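Local coordinates for putative dehydrogenase (Pseudomonas fluorescens, PDB 6UUG), which is the methanesulfinate monooxygenase MsuC, a two-component flavin-dependent enzyme of bacterial sulfur assimilation built on the acyl-CoA dehydrogenase fold, at residues R378-R381 against N382-Q386; E302-V305 against A306-I310; F106-H109 against H110-A114; C358-L361 against F362-T365; G266-E269 against E270-Y274. One frame throughout, in Å; residues are numbered along the deposited sequence.

How the interactions relate
From the N terminus, interaction 3 comes first, on helix 100-119, and touches none of the others; interaction 1 is nearest, about 7 Å away between closest atoms. The remaining four follow in series in the C-terminal helical part of the chain: interaction 5 on helix 247-277, interaction 2 on helix 294-327, interaction 4 where helix 333-360 gives way to helix 362-365, and interaction 1 on helix 378-386. Each is local, between neighbouring turns, so none closes a long loop and none nests or crosses. Side chains join them in space: Phe268 meets Phe303 and Leu307, Glu302 pairs with Arg360, Leu361 packs on Ala267, Cys358 lies against Trp380, and Glu270 receives Arg378 and His379.

Interaction 1: R378-R381 against N382-Q386; sequences RHWR and NLRTQ
Trp380 and Arg384, one helical turn apart on helix 378-386, lie side by side and point the same way, the aliphatic part of the arginine laid over one face of the indole. Arg384 CB sits 3.9 Å from the centroid of the Trp380 six-membered ring and only 7° off its normal, a CH-pi contact. Further along, Arg384 CG comes within 3.7 Å of Trp380 CH2, and CD reaches the same outer rim of the benzo ring. The indole takes up this place because its CG stands opposite the backbone N (chi1 -174°), which swings the ring along the helix toward the next turn. The guanidinium itself does not stack: its plane stands 77° from the indole, and the chain, bent twice, carries NH1 to Thr387 OG1 and NH2, weakly, to Ser359 O of the second subunit. Trp380 also stacks on Trp380 of that subunit.

On another side of the helix, Arg381 O is gripped twice. Thr385 N and Thr385 OG1 reach it at 3.1 and 2.8 Å from opposite faces of its carbonyl plane. Asn382 packs its CG 3.1 Å from Arg378 O, but its amide makes no hydrogen bond there; OD1 accepts from Gln213 N. Arg381 pairs with Asp51 and Asp377 and bonds Ile211 O, and His379 NE2 bonds Glu270. Aliphatic carbon thus covers the aromatic face while most polar ends reach partners beyond this helix segment, so these buried charges and amides are paired, and a shared indole stack joins two subunits.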
# COMPACT_ATOMS: atom_id res chain seq x y z
N ARG A 378 -12.32 -0.98 -19.42
CA ARG A 378 -12.21 -2.34 -19.95
C ARG A 378 -10.87 -2.99 -19.58
O ARG A 378 -10.82 -4.20 -19.32
CB ARG A 378 -12.43 -2.35 -21.47
CG ARG A 378 -11.27 -1.81 -22.33
CD ARG A 378 -11.70 -1.59 -23.79
NE ARG A 378 -10.59 -1.14 -24.62
CZ ARG A 378 -10.11 0.10 -24.61
NH1 ARG A 378 -10.65 1.02 -23.82
NH2 ARG A 378 -9.08 0.43 -25.39
N HIS A 379 -9.79 -2.21 -19.52
CA HIS A 379 -8.51 -2.77 -19.11
C HIS A 379 -8.60 -3.31 -17.69
O HIS A 379 -8.23 -4.46 -17.43
CB HIS A 379 -7.40 -1.72 -19.19
CG HIS A 379 -7.32 -1.02 -20.52
ND1 HIS A 379 -6.92 -1.66 -21.67
CD2 HIS A 379 -7.57 0.26 -20.86
CE1 HIS A 379 -6.94 -0.79 -22.67
NE2 HIS A 379 -7.33 0.38 -22.21
N TRP A 380 -9.12 -2.50 -16.75
CA TRP A 380 -9.27 -2.99 -15.38
C TRP A 380 -10.18 -4.23 -15.35
O TRP A 380 -9.85 -5.23 -14.69
CB TRP A 380 -9.83 -1.88 -14.47
CG TRP A 380 -9.88 -2.29 -12.99
CD1 TRP A 380 -8.89 -2.10 -12.05
CD2 TRP A 380 -10.95 -2.96 -12.32
NE1 TRP A 380 -9.30 -2.62 -10.83
CE2 TRP A 380 -10.55 -3.16 -10.97
CE3 TRP A 380 -12.21 -3.41 -12.72
CZ2 TRP A 380 -11.39 -3.77 -10.02
CZ3 TRP A 380 -13.05 -4.02 -11.76
CH2 TRP A 380 -12.61 -4.22 -10.44
N ARG A 381 -11.32 -4.19 -16.05
CA ARG A 381 -12.24 -5.33 -15.99
C ARG A 381 -11.60 -6.60 -16.54
O ARG A 381 -11.80 -7.70 -16.00
CB ARG A 381 -13.52 -5.04 -16.77
CG ARG A 381 -14.47 -4.11 -16.08
CD ARG A 381 -15.78 -4.04 -16.86
NE ARG A 381 -15.70 -3.15 -18.01
CZ ARG A 381 -15.63 -3.54 -19.28
NH1 ARG A 381 -15.60 -4.83 -19.61
NH2 ARG A 381 -15.59 -2.62 -20.24
N ASN A 382 -10.88 -6.47 -17.65
CA ASN A 382 -10.22 -7.63 -18.24
C ASN A 382 -9.18 -8.21 -17.29
O ASN A 382 -9.10 -9.43 -17.08
CB ASN A 382 -9.56 -7.23 -19.57
CG ASN A 382 -10.58 -6.97 -20.66
OD1 ASN A 382 -11.72 -7.43 -20.58
ND2 ASN A 382 -10.17 -6.23 -21.69
N LEU A 383 -8.35 -7.35 -16.71
CA LEU A 383 -7.31 -7.84 -15.82
C LEU A 383 -7.91 -8.34 -14.51
O LEU A 383 -7.46 -9.34 -13.97
CB LEU A 383 -6.28 -6.73 -15.57
CG LEU A 383 -4.98 -7.11 -14.88
CD1 LEU A 383 -4.30 -8.24 -15.62
CD2 LEU A 383 -4.08 -5.87 -14.83
N ARG A 384 -8.94 -7.67 -14.00
CA ARG A 384 -9.58 -8.15 -12.78
C ARG A 384 -10.11 -9.57 -12.95
O ARG A 384 -10.01 -10.39 -12.04
CB ARG A 384 -10.73 -7.22 -12.36
CG ARG A 384 -11.56 -7.70 -11.14
CD ARG A 384 -10.80 -7.57 -9.82
NE ARG A 384 -9.75 -8.60 -9.72
CZ ARG A 384 -8.90 -8.73 -8.71
NH1 ARG A 384 -7.94 -9.67 -8.76
NH2 ARG A 384 -8.99 -7.93 -7.64
N THR A 385 -10.73 -9.85 -14.10
CA THR A 385 -11.31 -11.16 -14.36
C THR A 385 -10.22 -12.22 -14.45
O THR A 385 -10.32 -13.31 -13.86
CB THR A 385 -12.12 -11.13 -15.66
OG1 THR A 385 -13.14 -10.13 -15.58
CG2 THR A 385 -12.77 -12.48 -15.92
N GLN A 386 -9.16 -11.93 -15.20
CA GLN A 386 -8.19 -12.97 -15.51
C GLN A 386 -7.19 -13.23 -14.39
O GLN A 386 -6.53 -14.28 -14.40
CB GLN A 386 -7.43 -12.62 -16.78
CG GLN A 386 -8.16 -13.00 -18.05
CD GLN A 386 -8.70 -14.44 -18.03
OE1 GLN A 386 -9.86 -14.70 -18.36
NE2 GLN A 386 -7.86 -15.39 -17.62

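Interaction 2: E302-V305 against A306-I310; sequences EFWV and ALEGI
Glu308 stacks on Trp304 in an i to i+4 contact on the face of helix 294-327 that meets another subunit. The glutamate lies across the indole, with the carboxylate and ring planes 22° apart. Its CG sits over the five-membered ring, 3.7 Å from the centroid and 21° off the normal, while Glu308 CD lies 3.6 Å from Trp304 CZ2. A bend at chi2 (-70°) folds the carboxylate back over the ring. One water joins the two ends: it accepts from Trp304 NE1 at 3.2 Å and donates to Glu308 OE1 at 2.9 Å. Glu308 OE2 pairs with Arg311 and OE1 with Arg316 of the third subunit, so both oxygens have arginine partners, which probably stabilise the charged form. Trp304 in turn meets Trp402 of that subunit edge to face.

Leu307 instead belongs to the interior, resting its CB and CG on Phe303 O and packing against Ala264 and Phe268 of helix 247-277. The helix is therefore two-sided, an arrangement typical of the C-terminal helical bundle of acyl-CoA dehydrogenase folds, whose helices both form the core and build the tetramer.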
# COMPACT_ATOMS: atom_id res chain seq x y z
N GLU A 302 5.23 6.77 -10.78
CA GLU A 302 4.90 5.49 -10.16
C GLU A 302 4.46 4.45 -11.19
O GLU A 302 4.85 3.28 -11.09
CB GLU A 302 3.84 5.70 -9.07
CG GLU A 302 4.43 6.49 -7.89
CD GLU A 302 3.48 6.67 -6.73
OE1 GLU A 302 2.26 6.80 -6.96
OE2 GLU A 302 3.96 6.73 -5.59
N PHE A 303 3.66 4.85 -12.19
CA PHE A 303 3.33 3.91 -13.26
C PHE A 303 4.59 3.39 -13.94
O PHE A 303 4.71 2.20 -14.25
CB PHE A 303 2.43 4.55 -14.30
CG PHE A 303 1.11 5.06 -13.76
CD1 PHE A 303 0.58 4.56 -12.58
CD2 PHE A 303 0.43 6.06 -14.42
CE1 PHE A 303 -0.63 5.04 -12.08
CE2 PHE A 303 -0.78 6.55 -13.94
CZ PHE A 303 -1.30 6.05 -12.75
N TRP A 304 5.55 4.29 -14.16
CA TRP A 304 6.78 3.93 -14.87
C TRP A 304 7.59 2.91 -14.09
O TRP A 304 8.04 1.90 -14.64
CB TRP A 304 7.63 5.18 -15.14
CG TRP A 304 8.89 4.86 -15.92
CD1 TRP A 304 10.18 4.82 -15.44
CD2 TRP A 304 8.97 4.56 -17.31
NE1 TRP A 304 11.05 4.50 -16.45
CE2 TRP A 304 10.34 4.34 -17.61
CE3 TRP A 304 8.03 4.44 -18.33
CZ2 TRP A 304 10.78 4.02 -18.89
CZ3 TRP A 304 8.47 4.12 -19.62
CH2 TRP A 304 9.83 3.90 -19.88
N VAL A 305 7.79 3.17 -12.79
CA VAL A 305 8.57 2.26 -11.96
C VAL A 305 7.91 0.89 -11.92
O VAL A 305 8.58 -0.14 -12.03
CB VAL A 305 8.75 2.85 -10.55
CG1 VAL A 305 9.46 1.84 -9.63
CG2 VAL A 305 9.55 4.15 -10.66
N ALA A 306 6.58 0.86 -11.78
CA ALA A 306 5.87 -0.41 -11.80
C ALA A 306 6.02 -1.14 -13.13
O ALA A 306 6.36 -2.34 -13.17
CB ALA A 306 4.39 -0.17 -11.47
N LEU A 307 5.76 -0.45 -14.25
CA LEU A 307 5.85 -1.11 -15.55
C LEU A 307 7.27 -1.61 -15.82
O LEU A 307 7.44 -2.70 -16.36
CB LEU A 307 5.43 -0.16 -16.67
CG LEU A 307 3.93 0.09 -16.83
CD1 LEU A 307 3.75 1.19 -17.90
CD2 LEU A 307 3.23 -1.20 -17.25
N GLU A 308 8.28 -0.81 -15.49
CA GLU A 308 9.65 -1.22 -15.78
C GLU A 308 10.01 -2.50 -15.02
O GLU A 308 10.60 -3.43 -15.59
CB GLU A 308 10.63 -0.10 -15.44
CG GLU A 308 10.59 1.03 -16.48
CD GLU A 308 11.20 0.61 -17.81
OE1 GLU A 308 12.42 0.83 -18.00
OE2 GLU A 308 10.47 0.08 -18.67
N GLY A 309 9.64 -2.58 -13.75
CA GLY A 309 9.89 -3.79 -12.98
C GLY A 309 9.18 -5.01 -13.56
O GLY A 309 9.77 -6.09 -13.66
N ILE A 310 7.89 -4.85 -13.92
CA ILE A 310 7.15 -5.97 -14.53
C ILE A 310 7.82 -6.40 -15.82
O ILE A 310 8.01 -7.60 -16.07
CB ILE A 310 5.68 -5.58 -14.80
CG1 ILE A 310 4.95 -5.19 -13.53
CG2 ILE A 310 4.94 -6.77 -15.41
CD1 ILE A 310 3.68 -4.47 -13.84
O HOH W 1 13.86 3.18 -17.01

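Interaction 3: F106-H109 against H110-A114; sequences FGFH and HLMLA
The face of Phe106 is overlapped by the edge of His110, one turn later on helix 100-119, in a T-shaped pair with centroids 4.6 Å apart and planes at 72°. His110 NE2 and CD2 are the atoms that reach the ring; NE2 comes to 3.2 Å from Phe106 CZ, near the rim. With its CG opposite the backbone N (chi1 179°), the phenyl ring leans along the helix to receive that edge.

His110 is itself covered on a face. His109 stands almost upright on it, planes at 84°, and directs its CD2 over the centre of the imidazole, 3.7 Å from His110 CE1. Three rings, Phe106, His110 and His109, thus form an aromatic cluster of two successive edge-to-face contacts in which His110 supplies an edge to one neighbour and a face to the other. The polar atoms are held as well: His109 bonds Leu70 O through NE2 and Trp139 N through ND1, and His110 ND1 pairs with Ser73 OG and NE2, weakly, with Leu69 O. These bonds help fix how both imidazoles are rotated. Leu113 CD1 adds a methyl 3.7 Å from His109 NE2.

A separate patch forms round Phe108. Leu111 CD2 lies over one face, 4.2 Å from the centroid, and Met112 CE approaches obliquely, 4.0 Å from Phe108 CD2. Leu111 and Met112 continue onto Arg248. A helix packed against helix 85-96, helix 247-277 and strand 139-142 at this largely buried stretch is typical of the N-terminal helical domain of the acyl-CoA dehydrogenase fold.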
# COMPACT_ATOMS: atom_id res chain seq x y z
N PHE A 106 -5.50 -16.21 -29.03
CA PHE A 106 -4.27 -16.42 -29.79
C PHE A 106 -3.23 -17.16 -28.95
O PHE A 106 -2.65 -18.16 -29.40
CB PHE A 106 -3.72 -15.08 -30.29
CG PHE A 106 -2.43 -15.20 -31.07
CD1 PHE A 106 -2.46 -15.59 -32.40
CD2 PHE A 106 -1.21 -14.93 -30.47
CE1 PHE A 106 -1.28 -15.70 -33.13
CE2 PHE A 106 -0.03 -15.04 -31.20
CZ PHE A 106 -0.07 -15.42 -32.54
N GLY A 107 -3.00 -16.69 -27.73
CA GLY A 107 -2.06 -17.37 -26.85
C GLY A 107 -2.49 -18.79 -26.52
O GLY A 107 -1.65 -19.71 -26.50
N PHE A 108 -3.79 -19.01 -26.30
CA PHE A 108 -4.24 -20.37 -26.01
C PHE A 108 -4.13 -21.28 -27.22
O PHE A 108 -3.85 -22.47 -27.07
CB PHE A 108 -5.67 -20.34 -25.47
CG PHE A 108 -5.74 -20.47 -23.98
CD1 PHE A 108 -4.83 -19.82 -23.17
CD2 PHE A 108 -6.72 -21.24 -23.38
CE1 PHE A 108 -4.89 -19.93 -21.79
CE2 PHE A 108 -6.79 -21.36 -22.00
CZ PHE A 108 -5.87 -20.70 -21.21
N HIS A 109 -4.33 -20.75 -28.43
CA HIS A 109 -4.05 -21.53 -29.64
C HIS A 109 -2.63 -22.09 -29.60
O HIS A 109 -2.42 -23.30 -29.79
CB HIS A 109 -4.29 -20.65 -30.87
CG HIS A 109 -3.64 -21.16 -32.12
ND1 HIS A 109 -4.26 -22.07 -32.96
CD2 HIS A 109 -2.43 -20.90 -32.67
CE1 HIS A 109 -3.45 -22.34 -33.97
NE2 HIS A 109 -2.33 -21.65 -33.81
N HIS A 110 -1.63 -21.25 -29.32
CA HIS A 110 -0.27 -21.78 -29.32
C HIS A 110 -0.01 -22.69 -28.13
O HIS A 110 0.83 -23.60 -28.21
CB HIS A 110 0.74 -20.63 -29.40
CG HIS A 110 0.71 -19.93 -30.73
ND1 HIS A 110 1.21 -20.52 -31.87
CD2 HIS A 110 0.18 -18.75 -31.12
CE1 HIS A 110 1.02 -19.71 -32.90
NE2 HIS A 110 0.39 -18.63 -32.47
N LEU A 111 -0.71 -22.47 -27.01
CA LEU A 111 -0.65 -23.41 -25.90
C LEU A 111 -1.20 -24.78 -26.28
O LEU A 111 -0.67 -25.81 -25.85
CB LEU A 111 -1.41 -22.85 -24.69
CG LEU A 111 -1.50 -23.77 -23.47
CD1 LEU A 111 -0.15 -24.00 -22.84
CD2 LEU A 111 -2.46 -23.16 -22.42
N MET A 112 -2.28 -24.81 -27.08
CA MET A 112 -2.81 -26.11 -27.52
C MET A 112 -1.80 -26.84 -28.39
O MET A 112 -1.62 -28.06 -28.26
CB MET A 112 -4.12 -25.92 -28.28
CG MET A 112 -5.26 -25.27 -27.49
SD MET A 112 -5.54 -25.98 -25.86
CE MET A 112 -5.13 -24.59 -24.79
N LEU A 113 -1.12 -26.12 -29.28
CA LEU A 113 -0.06 -26.74 -30.08
C LEU A 113 1.07 -27.25 -29.19
O LEU A 113 1.60 -28.34 -29.42
CB LEU A 113 0.46 -25.74 -31.11
CG LEU A 113 -0.48 -25.37 -32.25
CD1 LEU A 113 0.18 -24.33 -33.13
CD2 LEU A 113 -0.80 -26.64 -33.06
N ALA A 114 1.44 -26.48 -28.16
CA ALA A 114 2.46 -26.94 -27.23
C ALA A 114 2.02 -28.21 -26.51
O ALA A 114 2.85 -29.07 -26.20
CB ALA A 114 2.78 -25.86 -26.20

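Interaction 4: C358-L361 against F362-T365; sequences CSRL and FEVT
Leu361 and Phe362 form the tight side of this contact, lying side by side and pointing the same way although they are neighbours in sequence. Leu361 CD1 is set over one face of the phenyl ring, 4.1 Å from its centroid and 17° off the normal, a CH-pi contact. Leu361 holds its CG between its own backbone N and carbonyl carbon (chi1 69°), the crowded position, and this brings CD1 to within 3.4 Å of Phe362 N. At its edge the ring meets two carbonyls: Ser359 O lies 3.5 Å from Phe362 CD2, and Cys358 O approaches CE2. Beyond the ring, Phe362 packs on Arg384 of the second subunit, while Leu361 presses on Ala267 of helix 247-277.

Bonds from i+3 to i, Glu363 N to Arg360 O and Val364 N to Leu361 O, mark the junction where the long helix 333-360 of the C-terminal helical bundle gives way to the single short turn 362-365. Both donors come from well above the carbonyl plane, Val364 N at 3.0 Å from Leu361 O. Thr365 N, a second donor to Leu361 O, lies nearly in line with the C=O, though its N-H is bent away. Thr365 CG2 sits 3.5 Å from Leu361 O, and the hydroxyl bonds Ser369 OG.

The looser, partly exposed side belongs to Arg360 and Glu363. Their chains cross with guanidinium and carboxylate planes 68° apart, and the nearest approach is Glu363 OE1 to Arg360 CG at 3.9 Å. Opposite charges stay apart, Arg360 NE lying 5.7 Å from Glu363 OE1; the guanidinium pairs instead with Glu302 and Glu356 and bonds His299 ND1.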
# COMPACT_ATOMS: atom_id res chain seq x y z
N CYS A 358 -4.26 0.02 -13.85
CA CYS A 358 -5.54 0.10 -14.54
C CYS A 358 -6.59 0.83 -13.70
O CYS A 358 -7.54 1.39 -14.25
CB CYS A 358 -6.05 -1.29 -14.90
SG CYS A 358 -5.03 -2.14 -16.14
N SER A 359 -6.44 0.84 -12.38
CA SER A 359 -7.35 1.60 -11.52
C SER A 359 -6.90 3.05 -11.34
O SER A 359 -7.70 3.99 -11.46
CB SER A 359 -7.46 0.94 -10.14
OG SER A 359 -8.24 1.76 -9.25
N ARG A 360 -5.62 3.24 -11.02
CA ARG A 360 -5.18 4.57 -10.63
C ARG A 360 -4.97 5.49 -11.82
O ARG A 360 -4.88 6.70 -11.61
CB ARG A 360 -3.89 4.49 -9.81
CG ARG A 360 -3.93 5.43 -8.62
CD ARG A 360 -2.56 5.88 -8.21
NE ARG A 360 -1.63 4.76 -8.09
CZ ARG A 360 -0.32 4.90 -8.21
NH1 ARG A 360 0.18 6.10 -8.45
NH2 ARG A 360 0.48 3.84 -8.10
N LEU A 361 -4.97 4.96 -13.06
CA LEU A 361 -4.87 5.85 -14.22
C LEU A 361 -6.04 6.82 -14.27
O LEU A 361 -5.91 7.91 -14.84
CB LEU A 361 -4.78 5.05 -15.53
CG LEU A 361 -6.00 4.26 -16.00
CD1 LEU A 361 -7.00 5.14 -16.79
CD2 LEU A 361 -5.57 3.06 -16.86
N PHE A 362 -7.18 6.47 -13.68
CA PHE A 362 -8.30 7.41 -13.73
C PHE A 362 -8.01 8.69 -12.98
O PHE A 362 -8.63 9.72 -13.28
CB PHE A 362 -9.58 6.74 -13.21
CG PHE A 362 -10.20 5.77 -14.19
CD1 PHE A 362 -11.09 6.21 -15.16
CD2 PHE A 362 -9.87 4.41 -14.16
CE1 PHE A 362 -11.67 5.32 -16.08
CE2 PHE A 362 -10.44 3.51 -15.07
CZ PHE A 362 -11.34 3.96 -16.03
N GLU A 363 -7.09 8.68 -12.02
CA GLU A 363 -6.74 9.91 -11.31
C GLU A 363 -5.95 10.90 -12.16
O GLU A 363 -5.85 12.07 -11.79
CB GLU A 363 -5.95 9.61 -10.04
CG GLU A 363 -6.75 8.90 -8.97
CD GLU A 363 -6.08 8.97 -7.61
OE1 GLU A 363 -6.21 8.00 -6.84
OE2 GLU A 363 -5.43 10.01 -7.31
N VAL A 364 -5.37 10.46 -13.27
CA VAL A 364 -4.68 11.38 -14.18
C VAL A 364 -5.42 11.58 -15.49
O VAL A 364 -5.00 12.44 -16.27
CB VAL A 364 -3.23 10.94 -14.47
CG1 VAL A 364 -2.43 10.87 -13.16
CG2 VAL A 364 -3.21 9.63 -15.23
N THR A 365 -6.48 10.82 -15.76
CA THR A 365 -7.32 11.10 -16.92
C THR A 365 -8.53 11.95 -16.54
O THR A 365 -8.92 12.84 -17.30
CB THR A 365 -7.75 9.81 -17.62
OG1 THR A 365 -8.50 8.97 -16.73
CG2 THR A 365 -6.54 9.04 -18.11

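Interaction 5: G266-E269 against E270-Y274; sequences GAFE and EARQY
Arg272 lays its chain across Phe268, one turn back on helix 247-277, and then meets Glu269 with its tip. Its CB rests 3.4 Å from Glu269 O. CG follows over one face of the Phe268 ring, 4.3 Å from the centroid, in a CH-pi contact displaced toward the rim. CD is closer to that rim, 3.6 Å from Phe268 CE2, and also comes near Glu269 OE1. A bend at chi3 (83°) then turns the guanidinium so that its edge faces the Glu269 carboxylate. Arg272 NH1 forms a salt bridge there, 3.0 Å from Glu269 OE2; its hydrogen bonds to both carboxylate oxygens are weak. The remaining nitrogens cross the subunit boundary: NH2 bonds Leu404 O and NE, weakly, Ala403 O, both of the third subunit.

Glu269 OE2 has a straighter partner in Gln273. Gln273 NE2 donates to Glu269 OE2 at 2.8 Å with an angle of 172° at the hydrogen, meeting the oxygen nearly along its C-O axis and holding it in the amide plane. One carboxylate oxygen thus serves residues three and four positions ahead, and the glutamate folds up to them because its chain is bent at chi2 (52°). The arginine's charge and the amide donor would probably keep Glu269 ionised. Gln273 is at the exposed edge, whereas Arg272 and Phe268 lie at the subunit interface, Phe268 packing on Ala403 of the third subunit and on Phe303 of helix 294-327. Such double duty, to core and to tetramer contact, is typical of a bundle helix in the C-terminal domain of the acyl-CoA dehydrogenase fold.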
# COMPACT_ATOMS: atom_id res chain seq x y z
N GLY A 266 -1.17 -1.21 -22.41
CA GLY A 266 -2.16 -0.56 -23.26
C GLY A 266 -2.97 0.47 -22.49
O GLY A 266 -3.24 1.57 -22.99
N ALA A 267 -3.33 0.13 -21.25
CA ALA A 267 -4.02 1.08 -20.38
C ALA A 267 -3.17 2.32 -20.16
O ALA A 267 -3.66 3.45 -20.24
CB ALA A 267 -4.35 0.41 -19.04
N PHE A 268 -1.88 2.12 -19.87
CA PHE A 268 -0.97 3.23 -19.66
C PHE A 268 -0.90 4.12 -20.89
O PHE A 268 -0.99 5.35 -20.78
CB PHE A 268 0.43 2.68 -19.33
CG PHE A 268 1.52 3.71 -19.35
CD1 PHE A 268 1.82 4.45 -18.22
CD2 PHE A 268 2.30 3.89 -20.49
CE1 PHE A 268 2.86 5.40 -18.23
CE2 PHE A 268 3.34 4.82 -20.51
CZ PHE A 268 3.62 5.58 -19.38
N GLU A 269 -0.74 3.52 -22.07
CA GLU A 269 -0.64 4.34 -23.28
C GLU A 269 -1.94 5.08 -23.55
O GLU A 269 -1.92 6.24 -23.98
CB GLU A 269 -0.23 3.49 -24.47
CG GLU A 269 0.00 4.32 -25.75
CD GLU A 269 0.96 5.50 -25.56
OE1 GLU A 269 1.93 5.41 -24.77
OE2 GLU A 269 0.75 6.53 -26.23
N GLU A 270 -3.08 4.44 -23.31
CA GLU A 270 -4.35 5.13 -23.55
C GLU A 270 -4.52 6.30 -22.59
O GLU A 270 -5.01 7.37 -22.97
CB GLU A 270 -5.52 4.15 -23.44
CG GLU A 270 -6.87 4.75 -23.85
CD GLU A 270 -7.96 3.71 -24.09
OE1 GLU A 270 -7.83 2.57 -23.61
OE2 GLU A 270 -8.96 4.04 -24.77
N ALA A 271 -4.10 6.11 -21.33
CA ALA A 271 -4.17 7.19 -20.35
C ALA A 271 -3.26 8.35 -20.74
O ALA A 271 -3.66 9.52 -20.65
CB ALA A 271 -3.79 6.66 -18.96
N ARG A 272 -2.03 8.04 -21.16
CA ARG A 272 -1.12 9.05 -21.68
C ARG A 272 -1.80 9.92 -22.72
O ARG A 272 -1.76 11.15 -22.65
CB ARG A 272 0.10 8.38 -22.32
CG ARG A 272 1.31 8.18 -21.45
CD ARG A 272 2.52 7.83 -22.35
NE ARG A 272 3.15 9.03 -22.91
CZ ARG A 272 3.17 9.35 -24.20
NH1 ARG A 272 2.61 8.57 -25.11
NH2 ARG A 272 3.77 10.47 -24.58
N GLN A 273 -2.39 9.29 -23.73
CA GLN A 273 -3.00 10.06 -24.80
C GLN A 273 -4.11 10.94 -24.25
O GLN A 273 -4.23 12.11 -24.63
CB GLN A 273 -3.54 9.13 -25.90
CG GLN A 273 -2.47 8.34 -26.64
CD GLN A 273 -1.49 9.24 -27.36
OE1 GLN A 273 -1.87 10.29 -27.88
NE2 GLN A 273 -0.22 8.85 -27.39
N TYR A 274 -4.90 10.41 -23.30
CA TYR A 274 -6.02 11.18 -22.77
C TYR A 274 -5.52 12.34 -21.91
O TYR A 274 -6.02 13.46 -22.04
CB TYR A 274 -6.95 10.26 -21.98
CG TYR A 274 -8.31 10.86 -21.76
CD1 TYR A 274 -8.54 11.74 -20.70
CD2 TYR A 274 -9.37 10.58 -22.62
CE1 TYR A 274 -9.78 12.31 -20.50
CE2 TYR A 274 -10.63 11.15 -22.41
CZ TYR A 274 -10.82 12.01 -21.35
OH TYR A 274 -12.05 12.59 -21.14